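Putative tetR-family transcriptional regulatory protein (Streptomyces coelicolor, PDB 2DG8) probably binds operator DNA as a homodimer through an N-terminal helix-turn-helix domain and regulates transcription, in the manner of TetR-family repressors. Local coordinates at residues I14-L19 with F61-D66; T18-A23 with S100-V105; L92-S97 with H165-T170. All coordinates share one frame; numbering follows the deposited sequence.

Interaction 1: residues I14-L19 with F61-D66; sequences ILAATL and FGRFTD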
loop_
_atom_site.group_PDB
_atom_site.type_symbol
_atom_site.label_atom_id
_atom_site.label_comp_id
_atom_site.label_asym_id
_atom_site.label_seq_id
_atom_site.Cartn_x
_atom_site.Cartn_y
_atom_site.Cartn_z
ATOM N N ILE A 14 10.346 8.742 -22.875
ATOM C CA ILE A 14 9.579 9.724 -22.136
ATOM C C ILE A 14 8.878 9.032 -20.974
ATOM O O ILE A 14 8.873 9.546 -19.854
ATOM C CB ILE A 14 8.552 10.430 -23.046
ATOM C CG1 ILE A 14 9.296 11.354 -24.020
ATOM C CG2 ILE A 14 7.556 11.225 -22.199
ATOM C CD1 ILE A 14 8.433 11.959 -25.119
ATOM N N LEU A 15 8.311 7.856 -21.241
ATOM C CA LEU A 15 7.612 7.097 -20.210
ATOM C C LEU A 15 8.548 6.708 -19.072
ATOM O O LEU A 15 8.203 6.845 -17.896
ATOM C CB LEU A 15 6.978 5.845 -20.814
ATOM C CG LEU A 15 5.781 6.114 -21.735
ATOM C CD1 LEU A 15 5.305 4.813 -22.339
ATOM C CD2 LEU A 15 4.656 6.782 -20.947
ATOM N N ALA A 16 9.740 6.244 -19.429
ATOM C CA ALA A 16 10.733 5.846 -18.438
ATOM C C ALA A 16 11.149 7.026 -17.559
ATOM O O ALA A 16 11.244 6.894 -16.341
ATOM C CB ALA A 16 11.956 5.255 -19.135
ATOM N N ALA A 17 11.395 8.175 -18.183
ATOM C CA ALA A 17 11.808 9.376 -17.461
ATOM C C ALA A 17 10.705 9.820 -16.503
ATOM O O ALA A 17 10.976 10.355 -15.419
ATOM C CB ALA A 17 12.127 10.489 -18.453
ATOM N N THR A 18 9.459 9.601 -16.913
ATOM C CA THR A 18 8.312 9.955 -16.087
ATOM C C THR A 18 8.319 9.087 -14.820
ATOM O O THR A 18 8.067 9.567 -13.716
ATOM C CB THR A 18 6.990 9.724 -16.850
ATOM O OG1 THR A 18 7.026 10.431 -18.097
ATOM C CG2 THR A 18 5.802 10.231 -16.028
ATOM N N LEU A 19 8.617 7.806 -15.002
ATOM C CA LEU A 19 8.685 6.842 -13.904
ATOM C C LEU A 19 9.848 7.210 -12.980
ATOM O O LEU A 19 9.689 7.226 -11.764
ATOM C CB LEU A 19 8.867 5.427 -14.473
ATOM C CG LEU A 19 7.727 4.404 -14.349
ATOM C CD1 LEU A 19 6.380 5.056 -14.072
ATOM C CD2 LEU A 19 7.696 3.584 -15.625
ATOM N N PHE A 61 2.398 4.383 -15.657
ATOM C CA PHE A 61 2.089 3.423 -14.603
ATOM C C PHE A 61 1.666 2.084 -15.189
ATOM O O PHE A 61 1.758 1.041 -14.528
ATOM C CB PHE A 61 0.999 3.976 -13.683
ATOM C CG PHE A 61 1.522 4.923 -12.625
ATOM C CD1 PHE A 61 1.017 6.212 -12.513
ATOM C CD2 PHE A 61 2.496 4.507 -11.718
ATOM C CE1 PHE A 61 1.471 7.077 -11.512
ATOM C CE2 PHE A 61 2.958 5.362 -10.715
ATOM C CZ PHE A 61 2.443 6.653 -10.608
ATOM N N GLY A 62 1.198 2.120 -16.431
ATOM C CA GLY A 62 0.801 0.897 -17.098
ATOM C C GLY A 62 2.074 0.141 -17.429
ATOM O O GLY A 62 2.111 -1.084 -17.353
ATOM N N ARG A 63 3.121 0.875 -17.800
ATOM C CA ARG A 63 4.406 0.256 -18.112
ATOM C C ARG A 63 5.005 -0.367 -16.846
ATOM O O ARG A 63 5.541 -1.480 -16.887
ATOM C CB ARG A 63 5.397 1.285 -18.663
ATOM C CG ARG A 63 6.795 0.717 -18.784
ATOM C CD ARG A 63 7.881 1.769 -18.631
ATOM N NE ARG A 63 8.226 2.409 -19.893
ATOM C CZ ARG A 63 9.465 2.469 -20.379
ATOM N NH1 ARG A 63 10.475 1.925 -19.705
ATOM N NH2 ARG A 63 9.692 3.063 -21.541
ATOM N N PHE A 64 4.947 0.369 -15.733
ATOM C CA PHE A 64 5.465 -0.137 -14.459
ATOM C C PHE A 64 4.661 -1.380 -14.075
ATOM O O PHE A 64 5.196 -2.365 -13.575
ATOM C CB PHE A 64 5.335 0.918 -13.351
ATOM C CG PHE A 64 5.604 0.376 -11.982
ATOM C CD1 PHE A 64 4.555 0.056 -11.125
ATOM C CD2 PHE A 64 6.912 0.118 -11.570
ATOM C CE1 PHE A 64 4.806 -0.518 -9.877
ATOM C CE2 PHE A 64 7.172 -0.459 -10.324
ATOM C CZ PHE A 64 6.115 -0.776 -9.479
ATOM N N THR A 65 3.367 -1.319 -14.337
ATOM C CA THR A 65 2.456 -2.418 -14.055
ATOM C C THR A 65 2.841 -3.677 -14.840
ATOM O O THR A 65 2.877 -4.777 -14.282
ATOM C CB THR A 65 1.003 -1.965 -14.364
ATOM O OG1 THR A 65 0.340 -1.705 -13.118
ATOM C CG2 THR A 65 0.237 -2.995 -15.186
ATOM N N ASP A 66 3.155 -3.510 -16.120
ATOM C CA ASP A 66 3.556 -4.632 -16.972
ATOM C C ASP A 66 4.798 -5.306 -16.395
ATOM O O ASP A 66 4.930 -6.531 -16.411
ATOM C CB ASP A 66 3.868 -4.135 -18.393
ATOM C CG ASP A 66 2.617 -3.753 -19.175
ATOM O OD1 ASP A 66 2.751 -3.103 -20.236
ATOM O OD2 ASP A 66 1.500 -4.107 -18.742
#
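Leu15, the first residue of 14-19 to touch 61-66, sets its CB 3.8 Å from NE of Arg63, while the rest of its side chain runs on to Leu56 and Glu59, earlier on helix 53-77. Ala16 comes next. Its CB lies 3.7 Å from NH1 of Arg63, over one face of the guanidinium, and its backbone N sits above the same face near the rim, so the flat cation is laid against the helix surface. The bend of the Arg63 chain at chi3 (-88°) turns the group over in this way. One turn on, Leu19 points at the partner helix and buries the most area of its segment. Its CD2 meets CD of Arg63 at 3.5 Å, the two side chains crossing obliquely, and also packs 4.2 Å from CB of Phe64. The CD1 branch turns instead to the backbone N of Phe61, at 4.3 Å. The local axes pass 9.9 Å apart at 85°. Such a near-perpendicular crossing joins the first helix of the TetR-type DNA-binding domain to the long helix 53-77, which leads from that domain into the C-terminal domain, which in TetR relatives binds the ligand.

Interaction 2: residues T18-A23 with S100-V105; sequences TLDLIA and SQRDLV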
loop_
_atom_site.group_PDB
_atom_site.type_symbol
_atom_site.label_atom_id
_atom_site.label_comp_id
_atom_site.label_asym_id
_atom_site.label_seq_id
_atom_site.Cartn_x
_atom_site.Cartn_y
_atom_site.Cartn_z
ATOM N N THR A 18 9.459 9.601 -16.913
ATOM C CA THR A 18 8.312 9.955 -16.087
ATOM C C THR A 18 8.319 9.087 -14.820
ATOM O O THR A 18 8.067 9.567 -13.716
ATOM C CB THR A 18 6.990 9.724 -16.850
ATOM O OG1 THR A 18 7.026 10.431 -18.097
ATOM C CG2 THR A 18 5.802 10.231 -16.028
ATOM N N LEU A 19 8.617 7.806 -15.002
ATOM C CA LEU A 19 8.685 6.842 -13.904
ATOM C C LEU A 19 9.848 7.210 -12.980
ATOM O O LEU A 19 9.689 7.226 -11.764
ATOM C CB LEU A 19 8.867 5.427 -14.473
ATOM C CG LEU A 19 7.727 4.404 -14.349
ATOM C CD1 LEU A 19 6.380 5.056 -14.072
ATOM C CD2 LEU A 19 7.696 3.584 -15.625
ATOM N N ASP A 20 11.010 7.504 -13.562
ATOM C CA ASP A 20 12.180 7.909 -12.787
ATOM C C ASP A 20 11.794 9.119 -11.929
ATOM O O ASP A 20 12.035 9.142 -10.723
ATOM C CB ASP A 20 13.335 8.327 -13.713
ATOM C CG ASP A 20 13.985 7.153 -14.430
ATOM O OD1 ASP A 20 14.772 7.408 -15.370
ATOM O OD2 ASP A 20 13.727 5.986 -14.058
ATOM N N LEU A 21 11.207 10.127 -12.574
ATOM C CA LEU A 21 10.788 11.350 -11.899
ATOM C C LEU A 21 9.852 11.072 -10.722
ATOM O O LEU A 21 10.089 11.544 -9.614
ATOM C CB LEU A 21 10.112 12.293 -12.908
ATOM C CG LEU A 21 9.638 13.687 -12.471
ATOM C CD1 LEU A 21 8.415 13.572 -11.570
ATOM C CD2 LEU A 21 10.775 14.413 -11.753
ATOM N N ILE A 22 8.791 10.305 -10.955
ATOM C CA ILE A 22 7.847 9.999 -9.882
ATOM C C ILE A 22 8.546 9.265 -8.734
ATOM O O ILE A 22 8.372 9.614 -7.562
ATOM C CB ILE A 22 6.657 9.142 -10.405
ATOM C CG1 ILE A 22 5.818 9.967 -11.388
ATOM C CG2 ILE A 22 5.775 8.674 -9.243
ATOM C CD1 ILE A 22 4.694 9.182 -12.040
ATOM N N ALA A 23 9.352 8.260 -9.072
ATOM C CA ALA A 23 10.068 7.488 -8.055
ATOM C C ALA A 23 10.985 8.368 -7.201
ATOM O O ALA A 23 11.008 8.254 -5.982
ATOM C CB ALA A 23 10.882 6.388 -8.716
ATOM N N SER A 100 13.950 -3.834 -4.801
ATOM C CA SER A 100 13.947 -2.532 -5.454
ATOM C C SER A 100 13.136 -1.479 -4.706
ATOM O O SER A 100 11.909 -1.545 -4.664
ATOM C CB SER A 100 13.413 -2.674 -6.885
ATOM O OG SER A 100 13.160 -1.405 -7.470
ATOM N N GLN A 101 13.818 -0.510 -4.103
ATOM C CA GLN A 101 13.108 0.547 -3.399
ATOM C C GLN A 101 12.338 1.392 -4.417
ATOM O O GLN A 101 11.273 1.923 -4.109
ATOM C CB GLN A 101 14.081 1.432 -2.601
ATOM C CG GLN A 101 13.420 2.651 -1.951
ATOM C CD GLN A 101 14.318 3.353 -0.946
ATOM O OE1 GLN A 101 15.521 3.502 -1.169
ATOM N NE2 GLN A 101 13.734 3.802 0.163
ATOM N N ARG A 102 12.879 1.506 -5.626
ATOM C CA ARG A 102 12.233 2.270 -6.698
ATOM C C ARG A 102 10.879 1.640 -7.025
ATOM O O ARG A 102 9.885 2.340 -7.182
ATOM C CB ARG A 102 13.116 2.270 -7.949
ATOM C CG ARG A 102 12.436 2.762 -9.221
ATOM C CD ARG A 102 12.927 1.958 -10.418
ATOM N NE ARG A 102 12.311 2.367 -11.680
ATOM C CZ ARG A 102 12.555 3.521 -12.293
ATOM N NH1 ARG A 102 11.945 3.805 -13.438
ATOM N NH2 ARG A 102 13.412 4.390 -11.765
ATOM N N ASP A 103 10.845 0.316 -7.126
ATOM C CA ASP A 103 9.600 -0.382 -7.420
ATOM C C ASP A 103 8.594 -0.238 -6.269
ATOM O O ASP A 103 7.396 -0.036 -6.495
ATOM C CB ASP A 103 9.884 -1.855 -7.719
ATOM C CG ASP A 103 10.562 -2.052 -9.071
ATOM O OD1 ASP A 103 10.944 -3.198 -9.398
ATOM O OD2 ASP A 103 10.706 -1.051 -9.814
ATOM N N LEU A 104 9.082 -0.332 -5.036
ATOM C CA LEU A 104 8.217 -0.182 -3.871
ATOM C C LEU A 104 7.591 1.215 -3.875
ATOM O O LEU A 104 6.398 1.369 -3.641
ATOM C CB LEU A 104 9.027 -0.383 -2.585
ATOM C CG LEU A 104 8.344 -0.054 -1.259
ATOM C CD1 LEU A 104 7.173 -1.015 -1.001
ATOM C CD2 LEU A 104 9.385 -0.138 -0.139
ATOM N N VAL A 105 8.409 2.231 -4.132
ATOM C CA VAL A 105 7.926 3.613 -4.167
ATOM C C VAL A 105 6.908 3.842 -5.296
ATOM O O VAL A 105 5.875 4.480 -5.085
ATOM C CB VAL A 105 9.124 4.611 -4.322
ATOM C CG1 VAL A 105 8.620 6.036 -4.537
ATOM C CG2 VAL A 105 10.001 4.553 -3.085
#
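Asp20 and Arg102 form a salt bridge at the junction between the two parts of a TetR-type fold, where the first helix of the DNA-binding domain crosses the start of helix 101-116 in the C-terminal body. The local axes stand 85° apart and approach to 9.8 Å, with Ala23 and Arg102 the nearest residues by CA position; the head of Arg102 reaches back along helix 10-25 to Asp20. Arg102 does so with CG anti to its backbone nitrogen and a bend at chi2. On the way its CG passes 4.0 Å from CB of Ala23, and at the far end NH1 lies 3.6 Å from CB of Leu19, an apolar neighbour.

The guanidinium presents its NH1-NH2 end to the acid, with both nitrogens converging on the single oxygen OD2, NH2 at 2.8 Å and NH1 at 2.9 Å. The carboxylate plane is turned 77° from that of the guanidinium, so this is a forked grip on one atom, not a two-oxygen pairing. OD2 lies close to the guanidinium plane, yet the two donors reach it from opposite faces of the carboxylate. NH1 meets OD2 nearly along its C-O axis, whereas NH2 comes on the anti side, tilted out of the carboxylate plane. Both hydrogen bonds are distinctly bent.

On the more buried side, Val105 directs CG1 at the carbonyl oxygen of Ala23, a van der Waals contact of 3.6 Å. The oxygen itself accepts a hydrogen bond from NH2 of Arg116 of the second subunit, placing the crossing beside the dimer interface. Arg102 springs from a capped helix start: Ser100 is the N-cap, and its OG accepts from the backbone N of Asp103 at 2.9 Å, with an N-H...O angle of 158°.

Interaction 3: residues L92-S97 with H165-T170; sequences LVHELS and HGRALT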
loop_
_atom_site.group_PDB
_atom_site.type_symbol
_atom_site.label_atom_id
_atom_site.label_comp_id
_atom_site.label_asym_id
_atom_site.label_seq_id
_atom_site.Cartn_x
_atom_site.Cartn_y
_atom_site.Cartn_z
ATOM N N LEU A 92 8.767 -14.578 -4.517
ATOM C CA LEU A 92 8.174 -13.379 -5.093
ATOM C C LEU A 92 7.973 -12.330 -3.999
ATOM O O LEU A 92 8.335 -11.172 -4.166
ATOM C CB LEU A 92 6.822 -13.721 -5.711
ATOM C CG LEU A 92 6.330 -13.072 -7.004
ATOM C CD1 LEU A 92 4.826 -13.297 -7.091
ATOM C CD2 LEU A 92 6.641 -11.591 -7.042
ATOM N N VAL A 93 7.379 -12.749 -2.885
ATOM C CA VAL A 93 7.112 -11.847 -1.775
ATOM C C VAL A 93 8.374 -11.187 -1.244
ATOM O O VAL A 93 8.393 -9.977 -1.025
ATOM C CB VAL A 93 6.417 -12.579 -0.609
ATOM C CG1 VAL A 93 6.510 -11.738 0.663
ATOM C CG2 VAL A 93 4.956 -12.836 -0.960
ATOM N N HIS A 94 9.426 -11.973 -1.022
ATOM C CA HIS A 94 10.654 -11.391 -0.500
ATOM C C HIS A 94 11.359 -10.486 -1.510
ATOM O O HIS A 94 11.873 -9.423 -1.157
ATOM C CB HIS A 94 11.579 -12.496 0.023
ATOM C CG HIS A 94 11.119 -13.073 1.330
ATOM N ND1 HIS A 94 11.936 -13.145 2.438
ATOM C CD2 HIS A 94 9.909 -13.530 1.728
ATOM C CE1 HIS A 94 11.247 -13.613 3.462
ATOM N NE2 HIS A 94 10.013 -13.854 3.060
ATOM N N GLU A 95 11.354 -10.880 -2.772
ATOM C CA GLU A 95 11.989 -10.045 -3.782
ATOM C C GLU A 95 11.261 -8.694 -3.906
ATOM O O GLU A 95 11.890 -7.644 -3.929
ATOM C CB GLU A 95 11.997 -10.757 -5.135
ATOM C CG GLU A 95 12.666 -9.945 -6.231
ATOM C CD GLU A 95 12.740 -10.680 -7.559
ATOM O OE1 GLU A 95 13.037 -11.897 -7.552
ATOM O OE2 GLU A 95 12.520 -10.033 -8.605
ATOM N N LEU A 96 9.935 -8.725 -3.969
ATOM C CA LEU A 96 9.159 -7.494 -4.106
ATOM C C LEU A 96 9.251 -6.586 -2.887
ATOM O O LEU A 96 9.118 -5.375 -3.011
ATOM C CB LEU A 96 7.682 -7.804 -4.347
ATOM C CG LEU A 96 7.204 -8.556 -5.592
ATOM C CD1 LEU A 96 5.731 -8.924 -5.385
ATOM C CD2 LEU A 96 7.380 -7.702 -6.844
ATOM N N SER A 97 9.456 -7.166 -1.711
ATOM C CA SER A 97 9.534 -6.369 -0.502
ATOM C C SER A 97 10.887 -5.725 -0.242
ATOM O O SER A 97 10.957 -4.747 0.498
ATOM C CB SER A 97 9.151 -7.206 0.726
ATOM O OG SER A 97 10.172 -8.139 1.058
ATOM N N HIS A 165 9.664 -9.981 8.756
ATOM C CA HIS A 165 9.528 -11.383 9.128
ATOM C C HIS A 165 10.325 -12.236 8.138
ATOM O O HIS A 165 10.716 -11.759 7.070
ATOM C CB HIS A 165 8.047 -11.807 9.164
ATOM C CG HIS A 165 7.380 -11.857 7.820
ATOM N ND1 HIS A 165 6.407 -10.955 7.438
ATOM C CD2 HIS A 165 7.515 -12.719 6.785
ATOM C CE1 HIS A 165 5.973 -11.262 6.229
ATOM N NE2 HIS A 165 6.629 -12.329 5.810
ATOM N N GLY A 166 10.567 -13.493 8.492
ATOM C CA GLY A 166 11.342 -14.369 7.628
ATOM C C GLY A 166 10.544 -15.221 6.664
ATOM O O GLY A 166 9.317 -15.223 6.701
ATOM N N ARG A 167 11.255 -15.972 5.824
ATOM C CA ARG A 167 10.639 -16.834 4.811
ATOM C C ARG A 167 9.759 -17.960 5.371
ATOM O O ARG A 167 8.737 -18.290 4.777
ATOM C CB ARG A 167 11.728 -17.431 3.906
ATOM C CG ARG A 167 11.210 -18.160 2.669
ATOM C CD ARG A 167 12.289 -19.055 2.056
ATOM N NE ARG A 167 11.771 -19.956 1.025
ATOM C CZ ARG A 167 11.476 -19.577 -0.216
ATOM N NH1 ARG A 167 11.008 -20.450 -1.098
ATOM N NH2 ARG A 167 11.662 -18.316 -0.573
ATOM N N ALA A 168 10.142 -18.548 6.503
ATOM C CA ALA A 168 9.332 -19.626 7.076
ATOM C C ALA A 168 7.916 -19.123 7.357
ATOM O O ALA A 168 6.931 -19.795 7.055
ATOM C CB ALA A 168 9.972 -20.150 8.366
ATOM N N LEU A 169 7.819 -17.933 7.935
ATOM C CA LEU A 169 6.527 -17.330 8.233
ATOM C C LEU A 169 5.793 -17.029 6.925
ATOM O O LEU A 169 4.590 -17.218 6.827
ATOM C CB LEU A 169 6.735 -16.040 9.041
ATOM C CG LEU A 169 5.534 -15.294 9.632
ATOM C CD1 LEU A 169 4.783 -14.562 8.534
ATOM C CD2 LEU A 169 4.639 -16.269 10.367
ATOM N N THR A 170 6.523 -16.559 5.918
ATOM C CA THR A 170 5.917 -16.259 4.626
ATOM C C THR A 170 5.400 -17.555 3.987
ATOM O O THR A 170 4.273 -17.622 3.503
ATOM C CB THR A 170 6.931 -15.591 3.648
ATOM O OG1 THR A 170 7.342 -14.311 4.160
ATOM C CG2 THR A 170 6.279 -15.382 2.267
#
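With CG beside the backbone N and anti to the carbonyl carbon (chi1 -74°), His94 sends its imidazole across to 165-170, while Thr170 has OG1 in the equivalent position (chi1 -64°) and offers it to the ring edge. NE2 of His94 and OG1 of Thr170 are hydrogen-bonded at 2.9 Å, the hydroxyl lying near the ring plane. The same hydroxyl is bonded to NE2 of His165 at 2.7 Å, again at a ring edge, so one threonine oxygen ties together two imidazoles. Their NE2 atoms stand 4.6 Å apart, close enough that a positive charge on one would probably disfavour a charge on the other.

CE1 of His94 lies against the first turn of helix 167-177, 3.3 Å from the backbone N of Arg167, just after the N-cap residue Gly166. CB of Arg167 also approaches CE1, at 3.9 Å, but its guanidinium continues to salt bridges with Asp91 and Glu87 on helix 82-98. On the apolar side of Thr170, Val93 and Thr170 meet tip to tip, CG1 to CG2 at 4.0 Å. The ring of His165 is covered on one face by CD1 of Leu169, 3.7 Å above its centre.

The contact thus fastens the start of the C-terminal helix 167-177 to helix 82-98 in the all-helical C-terminal domain, alongside helix 141-159, whose Leu154 and Arg158 pack against Val93 and His94 respectively.

In the fold
Interactions 1 and 2 adjoin, with centres about 9 Å apart, and both start from helix 10-25, which lies against helix 53-77 in one and helix 101-116 in the other. Phe61 and Phe64 of interaction 1 touch Ile22 and Asp103 of interaction 2, so helices 10-25, 53-77 and 101-116 pack together at the junction. Interaction 3 lies further out in the C-terminal domain, across the chain's centre from interaction 1, its centre about 26 Å from interaction 1 and 21 Å from interaction 2. Interaction 1 closes before it opens, whereas interactions 2 and 3 interleave along the chain. Both also touch the second subunit; interaction 2 therefore places the domain junction beside the dimer interface.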